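Local coordinates for protein TqaL (Neurospora crassa, PDB 7EEH) that belongs to the 2OG-Fe dioxygenase family of the cupin clan and binds an iron ion at a site built on a beta-strand core, at residues Val183-Val188 and Leu246-Asn251; Thr191-Leu196 and Val235-Phe240; Lys199-Ala204 and Ser256-Leu261; Val209-Asp214 and Lys252-Pro257. The protein carries 1 engineered substitution. All blocks are in the same frame, centred on the assembly; numbering follows the deposited sequence.

Interaction 1: residues Val183-Val188 and Leu246-Asn251; sequences VHTDGV and LVDTEN. With FE (Fe (III) ion), chain H.
Asp248 puts its carboxylate into the Asp186-Val188 turn and takes two backbone N-H groups there. OD1 accepts from Asp186 N at 2.9 Å through its syn lone pair, in a nearly straight bond (172°). OD2 accepts from Val188 N at 2.8 Å on its anti side, somewhat out of the carboxylate plane. With CG set anti to the backbone N (chi1 -176°), Asp248 can extend this far. Gly187 N is also close to OD2, but at a poor angle for bonding. The turn after Val247 is held by Asn251 ND2, which bonds Val247 O.

Two like-charged carboxylates also come close. Asp186 OD2 lies 3.8 Å from Asp248 OD1, and the carboxylate planes are 21° apart. Thr191 hydrogen-bonds Asp186 OD2, while Arg149 forms a salt bridge with Asp248 OD2.

Packing is lighter. Thr185 CG2 sits 3.5 Å from Asn251 O, and Thr249 CG2 is 3.4 Å from Val188 O.

The metal lies on the far side of Asp186. Iron is bound by His184 NE2 at 2.2 Å and by Asp186 OD1 at 2.1 Å. With His253 they make the two-histidine, one-carboxylate triad of this family.

Asp248 is thus a second-shell residue. It fixes the backbone of a metal ligand, and Arg149 probably offsets the negative charge gathered here.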
# COMPACT_ATOMS: atom_id res chain seq x y z
N VAL B 183 41.21 -1.57 -1.42
CA VAL B 183 40.28 -0.82 -2.26
C VAL B 183 40.33 -1.33 -3.69
O VAL B 183 41.40 -1.41 -4.29
CB VAL B 183 40.62 0.68 -2.18
CG1 VAL B 183 39.64 1.50 -2.99
CG2 VAL B 183 40.64 1.12 -0.72
N HIS B 184 39.16 -1.63 -4.26
CA HIS B 184 39.10 -2.21 -5.60
C HIS B 184 37.74 -1.98 -6.24
O HIS B 184 36.78 -1.57 -5.58
CB HIS B 184 39.41 -3.71 -5.54
CG HIS B 184 38.36 -4.50 -4.82
ND1 HIS B 184 38.29 -4.56 -3.45
CD2 HIS B 184 37.34 -5.25 -5.28
CE1 HIS B 184 37.27 -5.32 -3.09
NE2 HIS B 184 36.68 -5.75 -4.19
N THR B 185 37.67 -2.23 -7.55
CA THR B 185 36.44 -2.59 -8.25
C THR B 185 36.52 -4.06 -8.64
O THR B 185 37.60 -4.63 -8.79
CB THR B 185 36.20 -1.74 -9.50
OG1 THR B 185 37.08 -2.16 -10.54
CG2 THR B 185 36.44 -0.26 -9.20
N ASP B 186 35.35 -4.67 -8.83
CA ASP B 186 35.24 -6.07 -9.21
C ASP B 186 35.37 -6.30 -10.71
O ASP B 186 35.31 -7.45 -11.15
CB ASP B 186 33.90 -6.65 -8.74
CG ASP B 186 33.69 -6.53 -7.25
OD1 ASP B 186 34.68 -6.54 -6.48
OD2 ASP B 186 32.51 -6.45 -6.84
N GLY B 187 35.49 -5.24 -11.50
CA GLY B 187 35.60 -5.39 -12.94
C GLY B 187 34.32 -5.73 -13.65
O GLY B 187 34.36 -6.27 -14.75
N VAL B 188 33.16 -5.44 -13.04
CA VAL B 188 31.88 -5.76 -13.67
C VAL B 188 31.05 -4.47 -13.73
O VAL B 188 31.60 -3.37 -13.58
CB VAL B 188 31.15 -6.88 -12.90
CG1 VAL B 188 31.94 -8.21 -12.97
CG2 VAL B 188 30.94 -6.49 -11.45
N LEU B 246 25.60 -2.23 -5.81
CA LEU B 246 26.42 -1.07 -6.15
C LEU B 246 26.80 -1.09 -7.62
O LEU B 246 26.98 -2.15 -8.22
CB LEU B 246 27.69 -0.99 -5.29
CG LEU B 246 28.71 -2.13 -5.29
CD1 LEU B 246 29.72 -2.01 -6.44
CD2 LEU B 246 29.44 -2.16 -3.96
N VAL B 247 26.92 0.10 -8.20
CA VAL B 247 27.41 0.26 -9.58
C VAL B 247 28.92 0.13 -9.53
O VAL B 247 29.61 0.99 -8.97
CB VAL B 247 26.97 1.59 -10.18
CG1 VAL B 247 27.59 1.78 -11.60
CG2 VAL B 247 25.45 1.68 -10.22
N ASP B 248 29.45 -0.96 -10.10
CA ASP B 248 30.84 -1.33 -9.84
C ASP B 248 31.83 -0.44 -10.60
O ASP B 248 33.01 -0.37 -10.21
CB ASP B 248 31.06 -2.79 -10.22
CG ASP B 248 32.48 -3.29 -9.89
OD1 ASP B 248 32.90 -3.17 -8.73
OD2 ASP B 248 33.16 -3.78 -10.82
N THR B 249 31.37 0.23 -11.65
CA THR B 249 32.20 1.11 -12.46
C THR B 249 32.28 2.53 -11.91
O THR B 249 33.11 3.31 -12.38
CB THR B 249 31.66 1.16 -13.89
OG1 THR B 249 30.25 1.39 -13.84
CG2 THR B 249 31.92 -0.15 -14.61
N GLU B 250 31.45 2.88 -10.94
CA GLU B 250 31.41 4.25 -10.45
C GLU B 250 31.71 4.36 -8.97
O GLU B 250 31.73 5.48 -8.43
CB GLU B 250 30.05 4.90 -10.75
CG GLU B 250 29.73 4.87 -12.23
CD GLU B 250 28.29 5.21 -12.51
OE1 GLU B 250 27.67 5.88 -11.66
OE2 GLU B 250 27.78 4.77 -13.57
N ASN B 251 31.96 3.23 -8.29
CA ASN B 251 32.35 3.15 -6.89
C ASN B 251 33.54 2.23 -6.78
O ASN B 251 33.73 1.35 -7.62
CB ASN B 251 31.26 2.56 -5.98
CG ASN B 251 29.97 3.31 -6.04
OD1 ASN B 251 29.79 4.29 -5.32
ND2 ASN B 251 29.04 2.84 -6.87
FE FE H . 34.69 -6.61 -4.42
O HOH W 1 35.84 -8.55 -4.72

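Interaction 2: residues Thr191-Leu196 and Val235-Phe240; sequences TMTTYL and VQHRHF
His237 and Tyr195 carry the tight part of this contact. The His237 ring points at the Thr193 backbone, on one face of strand 190-199, where NE2 donates to Thr193 O at 3.0 Å. The bond is bent (145°). The N-H stays close to the ring plane but meets the oxygen from above the carbonyl plane. A weak second bond runs from NE2 to Thr193 OG1 at 3.1 Å. Tyr195 slides past His237 in the opposite direction, with Tyr195 CB 3.6 Å from His237 CB.

The Tyr195 ring is wedged against the backbone that follows. Arg238 C lies over one face, 3.6 Å above the plane and offset toward the rim. Tyr195 CD1 comes within 3.2 Å of His239 O, and Phe240 N sits at the ring edge. CG anti to the backbone N (chi1 169°) lays the ring along this turn. The hydroxyl is hydrogen-bonded to Ser198.

The outer side is looser. Arg238 and His239 send CB away from the strand, and exposed His239 packs on Thr30 of the second subunit. Phe240 presents its ring edge to Leu196 O, while its CE1 meets Leu196 CD2 at 4.2 Å.

The bond direction places a proton on His237 NE2. That one N-H serves two oxygens of Thr193, a residue beside a bound 2-amino-2-hydroxymethyl-propane-1,3-diol, and so probably limits the imidazole's rotation near that molecule.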
# COMPACT_ATOMS: atom_id res chain seq x y z
N THR B 191 27.34 -5.12 -8.79
CA THR B 191 27.68 -6.14 -7.81
C THR B 191 26.63 -6.12 -6.70
O THR B 191 26.28 -5.05 -6.19
CB THR B 191 29.07 -5.93 -7.18
OG1 THR B 191 30.09 -5.99 -8.19
CG2 THR B 191 29.35 -7.03 -6.12
N MSE B 192 26.13 -7.31 -6.33
CA MSE B 192 25.14 -7.45 -5.26
C MSE B 192 25.67 -8.48 -4.26
O MSE B 192 26.11 -9.58 -4.66
CB MSE B 192 23.77 -7.89 -5.82
CG MSE B 192 22.67 -8.01 -4.76
SE MSE B 192 20.89 -7.87 -5.48
CE MSE B 192 20.34 -9.78 -5.66
N THR B 193 25.65 -8.13 -2.98
CA THR B 193 26.10 -9.01 -1.91
C THR B 193 24.97 -9.15 -0.90
O THR B 193 24.53 -8.16 -0.31
CB THR B 193 27.35 -8.47 -1.23
OG1 THR B 193 27.06 -7.18 -0.67
CG2 THR B 193 28.46 -8.31 -2.25
N THR B 194 24.51 -10.38 -0.71
CA THR B 194 23.35 -10.68 0.11
C THR B 194 23.79 -11.63 1.22
O THR B 194 24.45 -12.63 0.95
CB THR B 194 22.24 -11.30 -0.74
OG1 THR B 194 21.73 -10.30 -1.64
CG2 THR B 194 21.10 -11.83 0.12
N TYR B 195 23.44 -11.28 2.45
CA TYR B 195 23.88 -12.00 3.64
C TYR B 195 22.91 -13.13 3.95
O TYR B 195 21.69 -12.91 4.02
CB TYR B 195 23.97 -11.01 4.79
CG TYR B 195 24.15 -11.56 6.18
CD1 TYR B 195 23.06 -11.98 6.94
CD2 TYR B 195 25.41 -11.57 6.76
CE1 TYR B 195 23.24 -12.44 8.24
CE2 TYR B 195 25.59 -12.03 8.06
CZ TYR B 195 24.51 -12.46 8.78
OH TYR B 195 24.70 -12.91 10.07
N LEU B 196 23.44 -14.33 4.15
CA LEU B 196 22.61 -15.47 4.49
C LEU B 196 22.66 -15.83 5.97
O LEU B 196 21.66 -16.33 6.50
CB LEU B 196 23.02 -16.70 3.67
CG LEU B 196 22.80 -16.59 2.16
CD1 LEU B 196 23.22 -17.92 1.48
CD2 LEU B 196 21.33 -16.23 1.90
N VAL B 235 28.61 0.35 5.30
CA VAL B 235 27.51 -0.59 5.44
C VAL B 235 28.00 -1.86 6.12
O VAL B 235 29.19 -2.21 6.04
CB VAL B 235 26.87 -0.87 4.07
CG1 VAL B 235 27.59 -1.97 3.34
CG2 VAL B 235 25.47 -1.19 4.26
N GLN B 236 27.09 -2.56 6.80
CA GLN B 236 27.44 -3.79 7.50
C GLN B 236 26.28 -4.77 7.46
O GLN B 236 25.26 -4.55 8.12
CB GLN B 236 27.83 -3.49 8.95
CG GLN B 236 28.36 -4.71 9.68
CD GLN B 236 28.45 -4.49 11.18
OE1 GLN B 236 27.56 -3.91 11.79
NE2 GLN B 236 29.54 -4.95 11.78
N HIS B 237 26.43 -5.87 6.72
CA HIS B 237 25.41 -6.91 6.77
C HIS B 237 25.38 -7.53 8.15
O HIS B 237 26.43 -7.85 8.72
CB HIS B 237 25.68 -8.00 5.74
CG HIS B 237 25.89 -7.52 4.34
ND1 HIS B 237 27.03 -6.85 3.95
CD2 HIS B 237 25.16 -7.70 3.22
CE1 HIS B 237 26.97 -6.61 2.64
NE2 HIS B 237 25.85 -7.13 2.18
N ARG B 238 24.19 -7.70 8.71
CA ARG B 238 24.05 -8.38 10.00
C ARG B 238 22.86 -9.32 10.08
O ARG B 238 22.86 -10.20 10.94
CB ARG B 238 23.94 -7.36 11.15
CG ARG B 238 24.80 -6.11 10.97
CD ARG B 238 24.33 -4.95 11.84
NE ARG B 238 23.98 -5.39 13.18
CZ ARG B 238 24.09 -4.65 14.27
NH1 ARG B 238 24.56 -3.41 14.18
NH2 ARG B 238 23.74 -5.15 15.46
N HIS B 239 21.84 -9.16 9.26
CA HIS B 239 20.61 -9.92 9.40
C HIS B 239 20.25 -10.56 8.07
O HIS B 239 20.51 -10.00 7.00
CB HIS B 239 19.45 -9.03 9.88
CG HIS B 239 19.74 -8.30 11.16
ND1 HIS B 239 19.85 -6.93 11.24
CD2 HIS B 239 19.96 -8.76 12.42
CE1 HIS B 239 20.11 -6.57 12.48
NE2 HIS B 239 20.19 -7.67 13.22
N PHE B 240 19.65 -11.75 8.17
CA PHE B 240 19.25 -12.56 7.02
C PHE B 240 18.67 -11.70 5.91
O PHE B 240 17.66 -11.02 6.09
CB PHE B 240 18.21 -13.60 7.48
CG PHE B 240 17.67 -14.43 6.36
CD1 PHE B 240 18.52 -15.18 5.57
CD2 PHE B 240 16.31 -14.49 6.11
CE1 PHE B 240 18.05 -15.95 4.53
CE2 PHE B 240 15.80 -15.27 5.08
CZ PHE B 240 16.68 -16.00 4.28

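Interaction 3: residues Lys199-Ala204 and Ser256-Leu261; sequences KNMDLA and SPVLPL
Asn200 and Asp202 join Leu259 and Leu261 by two backbone hydrogen bonds. Leu261 N donates to Asn200 O at 2.9 Å, and Asp202 N donates to Leu259 O at 2.8 Å. They flank a single beta bridge between Met201 and Pro260. Proline has no N-H, but Pro260 CA adds a CA-H...O contact to Asn200 O at 3.2 Å.

Side chains close over this bridge. Asn200 turns its amide toward the other segment, with OD1 3.3 Å from Leu261 CB and ND2 3.7 Å from Pro260 CB. Asp202 runs across Leu261 at about a right angle, and its OD1 is 3.8 Å from Leu261 CD1. Beneath them Met201, a selenomethionine, bends at chi3 (73°). Its SE rests 4.0 Å from Val258 CG1.

The next shell sets these groups in place. Asn200 OD1 accepts from Asp262 N, and ND2 donates to Glu266 O, so both ends of the amide are held. Leu259 N bonds Ser207 OG. Met201 and Val258 both pack on Arg269 of strand 267-277.

This is a surface contact. The side chain of Val258 is about 14 Å from the iron ion. The arrangement is an isolated beta bridge between two loops, one leaving strand 190-199 of the large sheet and the other leaving strand 252-255 of the small one.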
# COMPACT_ATOMS: atom_id res chain seq x y z
N LYS B 199 28.21 -17.02 12.12
CA LYS B 199 28.46 -17.80 13.34
C LYS B 199 29.61 -17.16 14.11
O LYS B 199 30.71 -17.05 13.57
CB LYS B 199 28.79 -19.25 13.02
CG LYS B 199 28.61 -20.25 14.18
CD LYS B 199 29.07 -21.67 13.78
CE LYS B 199 30.60 -21.76 13.63
NZ LYS B 199 31.10 -23.15 13.35
N ASN B 200 29.35 -16.74 15.36
CA ASN B 200 30.38 -16.20 16.26
C ASN B 200 30.99 -14.92 15.70
O ASN B 200 32.19 -14.67 15.83
CB ASN B 200 31.46 -17.23 16.57
CG ASN B 200 32.48 -16.73 17.61
OD1 ASN B 200 32.13 -15.98 18.52
ND2 ASN B 200 33.74 -17.11 17.44
N MSE B 201 30.17 -14.10 15.08
CA MSE B 201 30.70 -12.90 14.47
C MSE B 201 30.38 -11.70 15.34
O MSE B 201 29.22 -11.44 15.64
CB MSE B 201 30.13 -12.72 13.06
CG MSE B 201 30.41 -11.39 12.42
SE MSE B 201 30.07 -11.43 10.46
CE MSE B 201 28.19 -11.45 10.42
N ASP B 202 31.42 -10.98 15.76
CA ASP B 202 31.26 -9.79 16.59
C ASP B 202 30.68 -8.65 15.75
O ASP B 202 31.35 -8.13 14.86
CB ASP B 202 32.60 -9.37 17.19
CG ASP B 202 32.46 -8.28 18.23
OD1 ASP B 202 31.31 -7.93 18.59
OD2 ASP B 202 33.50 -7.77 18.70
N LEU B 203 29.44 -8.25 16.05
CA LEU B 203 28.76 -7.25 15.23
C LEU B 203 29.07 -5.82 15.66
O LEU B 203 29.19 -4.94 14.80
CB LEU B 203 27.25 -7.50 15.27
CG LEU B 203 26.91 -8.81 14.56
CD1 LEU B 203 25.52 -9.33 14.92
CD2 LEU B 203 27.05 -8.62 13.05
N ALA B 204 29.20 -5.59 16.96
CA ALA B 204 29.40 -4.23 17.45
C ALA B 204 30.67 -3.61 16.88
O ALA B 204 30.71 -2.41 16.59
CB ALA B 204 29.44 -4.22 18.98
N SER B 256 36.15 -5.07 5.47
CA SER B 256 37.00 -5.30 6.63
C SER B 256 36.87 -6.75 7.08
O SER B 256 35.87 -7.41 6.79
CB SER B 256 36.61 -4.35 7.76
OG SER B 256 35.45 -4.80 8.43
N PRO B 257 37.88 -7.29 7.77
CA PRO B 257 37.84 -8.71 8.16
C PRO B 257 36.69 -9.01 9.11
O PRO B 257 36.27 -8.18 9.91
CB PRO B 257 39.19 -8.93 8.85
CG PRO B 257 40.05 -7.81 8.38
CD PRO B 257 39.15 -6.65 8.17
N VAL B 258 36.20 -10.25 9.03
CA VAL B 258 35.30 -10.75 10.06
C VAL B 258 36.04 -10.81 11.38
O VAL B 258 37.17 -11.31 11.45
CB VAL B 258 34.75 -12.13 9.68
CG1 VAL B 258 33.83 -12.65 10.78
CG2 VAL B 258 34.01 -12.06 8.37
N LEU B 259 35.42 -10.29 12.43
CA LEU B 259 35.97 -10.37 13.78
C LEU B 259 35.17 -11.35 14.61
O LEU B 259 33.93 -11.27 14.64
CB LEU B 259 35.97 -8.99 14.46
CG LEU B 259 36.91 -7.95 13.88
CD1 LEU B 259 36.68 -6.61 14.55
CD2 LEU B 259 38.36 -8.38 14.01
N PRO B 260 35.82 -12.29 15.30
CA PRO B 260 35.07 -13.25 16.10
C PRO B 260 34.64 -12.64 17.43
O PRO B 260 35.40 -11.92 18.08
CB PRO B 260 36.07 -14.40 16.31
CG PRO B 260 37.42 -13.78 16.15
CD PRO B 260 37.28 -12.43 15.49
N LEU B 261 33.40 -12.92 17.81
CA LEU B 261 32.91 -12.50 19.12
C LEU B 261 33.72 -13.15 20.23
O LEU B 261 34.37 -12.47 21.04
CB LEU B 261 31.44 -12.85 19.23
CG LEU B 261 30.76 -12.47 20.54
CD1 LEU B 261 30.94 -10.98 20.81
CD2 LEU B 261 29.29 -12.85 20.49

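Interaction 4: residues Val209-Asp214 and Lys252-Pro257; sequences VTFMHD and KHSLSP. With FE (Fe (III) ion), chain H.
The His213 ring meets Ser254 at its edge. NE2 and Ser254 OG share a hydrogen bond of 3.0 Å, with Ser254 CB also near the ring plane. Over one face lies Phe211 C, offset toward the rim. The Phe211 ring has Val209 CG1 over one face, 3.6 Å above its plane, and Ser256 CB at its edge. The His253 ring is on the other side of the sheet. With CG between the backbone N and the carbonyl carbon (chi1 59°), it swings off the sheet to the iron, which NE2 binds at 2.1 Å. His184 packs on this ring edge-to-face.

The strands run antiparallel. Phe211-Ser254 and His213-Lys252 are hydrogen-bonded pairs, as with Phe211 N to Ser254 O at 2.9 Å. Thr210-Leu255 and Met212-His253 are non-hydrogen-bonded pairs. Beyond them Val209 N donates almost straight to Ser256 OG, at 3.0 Å and 174°. That oxygen also bonds Asn206 O.

Strand 209-213 is the middle of three, between 231-236 and 252-255. Thr210 and Met212 face Leu244 and Leu246 of strand 243-247 in the large sheet. On the opposite face, Phe211 meets Tyr223 of its own chain and Pro228 of the second subunit.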
# COMPACT_ATOMS: atom_id res chain seq x y z
N VAL B 209 32.64 -5.02 7.50
CA VAL B 209 32.02 -3.76 7.09
C VAL B 209 32.44 -3.47 5.66
O VAL B 209 33.62 -3.58 5.32
CB VAL B 209 32.43 -2.61 8.03
CG1 VAL B 209 32.08 -1.26 7.41
CG2 VAL B 209 31.74 -2.76 9.38
N THR B 210 31.47 -3.10 4.81
CA THR B 210 31.76 -2.71 3.43
C THR B 210 31.80 -1.19 3.37
O THR B 210 30.81 -0.53 3.72
CB THR B 210 30.71 -3.27 2.46
OG1 THR B 210 30.56 -4.68 2.66
CG2 THR B 210 31.10 -2.99 0.99
N PHE B 211 32.95 -0.65 2.97
CA PHE B 211 33.10 0.77 2.68
C PHE B 211 32.99 0.98 1.18
O PHE B 211 33.49 0.18 0.40
CB PHE B 211 34.45 1.30 3.18
CG PHE B 211 34.66 1.11 4.64
CD1 PHE B 211 34.17 2.03 5.55
CD2 PHE B 211 35.33 -0.01 5.12
CE1 PHE B 211 34.35 1.86 6.91
CE2 PHE B 211 35.52 -0.19 6.48
CZ PHE B 211 35.02 0.75 7.38
N MSE B 212 32.35 2.07 0.78
CA MSE B 212 32.42 2.44 -0.62
C MSE B 212 33.04 3.81 -0.74
O MSE B 212 32.79 4.69 0.08
CB MSE B 212 31.05 2.40 -1.26
CG MSE B 212 30.50 0.98 -1.36
SE MSE B 212 28.62 1.19 -1.69
CE MSE B 212 28.80 2.43 -3.12
N HIS B 213 33.86 3.96 -1.78
CA HIS B 213 34.71 5.12 -1.95
C HIS B 213 34.45 5.71 -3.33
O HIS B 213 33.99 5.01 -4.24
CB HIS B 213 36.20 4.75 -1.81
CG HIS B 213 36.47 3.68 -0.78
ND1 HIS B 213 36.71 3.97 0.54
CD2 HIS B 213 36.54 2.33 -0.89
CE1 HIS B 213 36.92 2.84 1.20
NE2 HIS B 213 36.81 1.84 0.35
N ASP B 214 34.73 7.00 -3.47
CA ASP B 214 34.70 7.58 -4.80
C ASP B 214 35.93 7.13 -5.59
O ASP B 214 36.83 6.47 -5.06
CB ASP B 214 34.59 9.12 -4.73
CG ASP B 214 35.80 9.78 -4.08
OD1 ASP B 214 36.94 9.50 -4.50
OD2 ASP B 214 35.61 10.60 -3.17
N LYS B 252 34.41 2.51 -5.82
CA LYS B 252 35.38 1.53 -5.38
C LYS B 252 34.87 1.03 -4.04
O LYS B 252 34.04 1.70 -3.41
CB LYS B 252 36.80 2.11 -5.25
CG LYS B 252 37.53 2.36 -6.55
CD LYS B 252 38.85 3.10 -6.41
CE LYS B 252 39.43 3.48 -7.78
NZ LYS B 252 40.63 4.37 -7.71
N HIS B 253 35.32 -0.15 -3.62
CA HIS B 253 34.86 -0.64 -2.34
C HIS B 253 35.95 -1.46 -1.67
O HIS B 253 36.96 -1.81 -2.27
CB HIS B 253 33.56 -1.46 -2.49
CG HIS B 253 33.69 -2.64 -3.39
ND1 HIS B 253 33.59 -2.54 -4.77
CD2 HIS B 253 33.88 -3.95 -3.12
CE1 HIS B 253 33.73 -3.74 -5.30
NE2 HIS B 253 33.91 -4.62 -4.32
N SER B 254 35.74 -1.73 -0.38
CA SER B 254 36.66 -2.52 0.42
C SER B 254 35.87 -3.14 1.56
O SER B 254 34.83 -2.61 1.97
CB SER B 254 37.82 -1.66 0.94
OG SER B 254 37.39 -0.70 1.87
N LEU B 255 36.36 -4.27 2.06
CA LEU B 255 35.67 -5.03 3.10
C LEU B 255 36.63 -5.27 4.25
O LEU B 255 37.80 -5.60 4.04
CB LEU B 255 35.15 -6.37 2.54
CG LEU B 255 34.40 -7.37 3.45
CD1 LEU B 255 33.11 -6.79 4.05
CD2 LEU B 255 34.11 -8.69 2.71
N SER B 256 36.15 -5.07 5.47
CA SER B 256 37.00 -5.30 6.63
C SER B 256 36.87 -6.75 7.08
O SER B 256 35.87 -7.41 6.79
CB SER B 256 36.61 -4.35 7.76
OG SER B 256 35.45 -4.80 8.43
N PRO B 257 37.88 -7.29 7.77
CA PRO B 257 37.84 -8.71 8.16
C PRO B 257 36.69 -9.01 9.11
O PRO B 257 36.27 -8.18 9.91
CB PRO B 257 39.19 -8.93 8.85
CG PRO B 257 40.05 -7.81 8.38
CD PRO B 257 39.15 -6.65 8.17
FE FE H . 34.69 -6.61 -4.42
O HOH W 1 35.84 -8.55 -4.72

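From the N terminus, the chain passes the first segments of interactions 1, 2, 3 and 4 in that order. Residues 235-240 return first and close interaction 2. Residues 246-251 then close interaction 1 around it. Residues 252-257 close interaction 4, and 256-261 close interaction 3. The last two overlap at Ser256 and Pro257. Interactions 1 and 2 each cross 3 and 4. Interactions 1 and 4 meet at the iron ion, where His184, Asp186 and His253 converge. Interaction 1 reaches the large sheet, 2 ties it to the small sheet through strand 231-236, 4 pairs two strands of the small one, and 3 joins loops leaving both. Gln236 NE2, bonded to Leu203 O, connects 2 with 3.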